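Local coordinates for mutT/nudix family protein (PDB 3I9X) that is a member of the Nudix family and probably acts as a hydrolase, its natural substrate not being established, at residues G111-G116 with L157-L162. Numbering follows the deposited sequence.
Sequences GRDPRG and LAFDHL. With GOL (glycerol), chain B.
Two loops of the Nudix domain meet here, the backbone bringing R112 beside D160 and D113 beside F159, each pair with CA atoms 5.6 Å apart. R112 sits just ahead of the type I turn D113-G116, in the loop between strands 102-107 and 118-126; the other loop makes the type II' turn A158-H161, leading into helix 161-177. R112 and D160 form a salt bridge across the contact. The arginine presents its guanidinium side-on: NE reaches D160 OD2 at 2.7 Å, nearly straight at 164°, while NH2 takes D160 OD1, also at 2.7 Å. The two planes stand 47° apart, and NE comes to OD2 from above the carboxylate plane. A bend at chi3 turns the guanidinium back toward D160, and its NH1 is also hydrogen-bonded to the backbone O of I118. Beside it, the F159 ring packs against P114 and R115. P114 CD meets the ring edge 4.0 Å from F159 CD2, and the R115 guanidinium has F159 CZ over one face, 3.6 Å from R115 NH2, the two planes tilted against each other. What fixes that guanidinium is a salt bridge to D113 within 111-116: NE and NH2 each hydrogen-bond one carboxylate oxygen through its syn lone pair, and D113 OD1 also accepts the backbone N of R115, closing an Asx turn. H161, with its ND1 hydrogen-bonded to the backbone N of V71, has F159 CD1 over one face of its imidazole. A glycerol, probably from the crystallisation liquor, joins the two loops and is also hydrogen-bonded to D31 OD2. Its O1 donates to D113 OD2 and accepts from R112 NH1, while its O2 is held between R112 NH2, at 3.0 Å, and H161 NE2, whose N-H points almost straight at it (2.9 Å, 173°).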
# COMPACT_ATOMS: atom_id res chain seq x y z
N GLY A 111 -0.64 13.13 9.80
CA GLY A 111 -1.49 14.33 9.71
C GLY A 111 -2.49 14.36 8.56
O GLY A 111 -3.30 15.29 8.50
N ARG A 112 -2.48 13.35 7.65
CA ARG A 112 -3.30 13.39 6.44
C ARG A 112 -4.77 13.51 6.78
O ARG A 112 -5.52 14.20 6.10
CB ARG A 112 -3.04 12.18 5.52
CG ARG A 112 -3.16 10.79 6.17
CD ARG A 112 -2.90 9.68 5.12
NE ARG A 112 -3.92 9.86 4.08
CZ ARG A 112 -5.15 9.41 4.21
NH1 ARG A 112 -5.48 8.65 5.23
NH2 ARG A 112 -6.05 9.71 3.28
N ASP A 113 -5.16 12.80 7.83
CA ASP A 113 -6.51 12.78 8.32
C ASP A 113 -6.47 13.35 9.75
O ASP A 113 -5.79 12.81 10.65
CB ASP A 113 -7.01 11.34 8.32
CG ASP A 113 -8.52 11.21 8.49
OD1 ASP A 113 -9.10 11.87 9.39
OD2 ASP A 113 -9.13 10.38 7.77
N PRO A 114 -7.22 14.44 9.99
CA PRO A 114 -7.25 15.06 11.33
C PRO A 114 -7.91 14.19 12.37
O PRO A 114 -7.64 14.36 13.54
CB PRO A 114 -8.08 16.34 11.11
CG PRO A 114 -8.94 16.02 9.86
CD PRO A 114 -7.99 15.22 9.00
N ARG A 115 -8.74 13.23 11.95
CA ARG A 115 -9.44 12.37 12.88
C ARG A 115 -8.51 11.38 13.63
O ARG A 115 -8.92 10.81 14.64
CB ARG A 115 -10.60 11.68 12.18
CG ARG A 115 -11.63 12.68 11.51
CD ARG A 115 -12.68 11.99 10.60
NE ARG A 115 -12.08 11.18 9.51
CZ ARG A 115 -12.76 10.54 8.55
NH1 ARG A 115 -14.09 10.60 8.51
NH2 ARG A 115 -12.11 9.84 7.62
N GLY A 116 -7.28 11.20 13.15
CA GLY A 116 -6.25 10.37 13.81
C GLY A 116 -5.16 9.79 12.88
O GLY A 116 -4.79 10.38 11.87
N LEU A 157 -10.97 20.05 -1.68
CA LEU A 157 -10.89 18.59 -1.52
C LEU A 157 -10.57 18.17 -0.09
O LEU A 157 -9.67 18.73 0.53
CB LEU A 157 -9.84 18.02 -2.49
CG LEU A 157 -10.20 17.95 -3.98
CD1 LEU A 157 -8.99 17.74 -4.84
CD2 LEU A 157 -11.23 16.86 -4.28
N ALA A 158 -11.28 17.18 0.43
CA ALA A 158 -11.07 16.68 1.77
C ALA A 158 -9.70 15.96 1.95
O ALA A 158 -9.17 15.35 1.01
CB ALA A 158 -12.23 15.73 2.17
N PHE A 159 -9.12 16.10 3.15
CA PHE A 159 -7.96 15.30 3.59
C PHE A 159 -6.81 15.51 2.64
O PHE A 159 -6.53 16.66 2.26
CB PHE A 159 -8.33 13.79 3.67
CG PHE A 159 -9.63 13.50 4.38
CD1 PHE A 159 -10.73 13.00 3.68
CD2 PHE A 159 -9.75 13.68 5.76
CE1 PHE A 159 -11.93 12.72 4.32
CE2 PHE A 159 -10.97 13.41 6.40
CZ PHE A 159 -12.04 12.93 5.68
N ASP A 160 -6.12 14.45 2.25
CA ASP A 160 -5.06 14.61 1.25
C ASP A 160 -5.56 14.25 -0.13
O ASP A 160 -4.76 13.88 -1.00
CB ASP A 160 -3.81 13.76 1.60
CG ASP A 160 -4.11 12.30 1.81
OD1 ASP A 160 -5.29 11.87 1.79
OD2 ASP A 160 -3.16 11.56 2.08
N HIS A 161 -6.86 14.32 -0.36
CA HIS A 161 -7.40 13.79 -1.61
C HIS A 161 -6.93 14.49 -2.88
O HIS A 161 -6.98 13.85 -3.95
CB HIS A 161 -8.91 13.62 -1.58
CG HIS A 161 -9.35 12.52 -0.68
ND1 HIS A 161 -10.65 12.07 -0.61
CD2 HIS A 161 -8.64 11.79 0.21
CE1 HIS A 161 -10.72 11.10 0.28
NE2 HIS A 161 -9.51 10.91 0.79
N LEU A 162 -6.47 15.73 -2.77
CA LEU A 162 -5.83 16.40 -3.88
C LEU A 162 -4.56 15.63 -4.30
O LEU A 162 -4.28 15.47 -5.50
CB LEU A 162 -5.42 17.83 -3.52
CG LEU A 162 -4.72 18.55 -4.70
CD1 LEU A 162 -5.57 18.46 -5.97
CD2 LEU A 162 -4.29 20.05 -4.40
C1 GOL B . -9.33 8.41 5.24
O1 GOL B . -8.16 9.03 5.77
C2 GOL B . -9.84 9.18 4.02
O2 GOL B . -8.98 9.00 2.93
C3 GOL B . -11.24 8.74 3.62
O3 GOL B . -11.41 7.32 3.68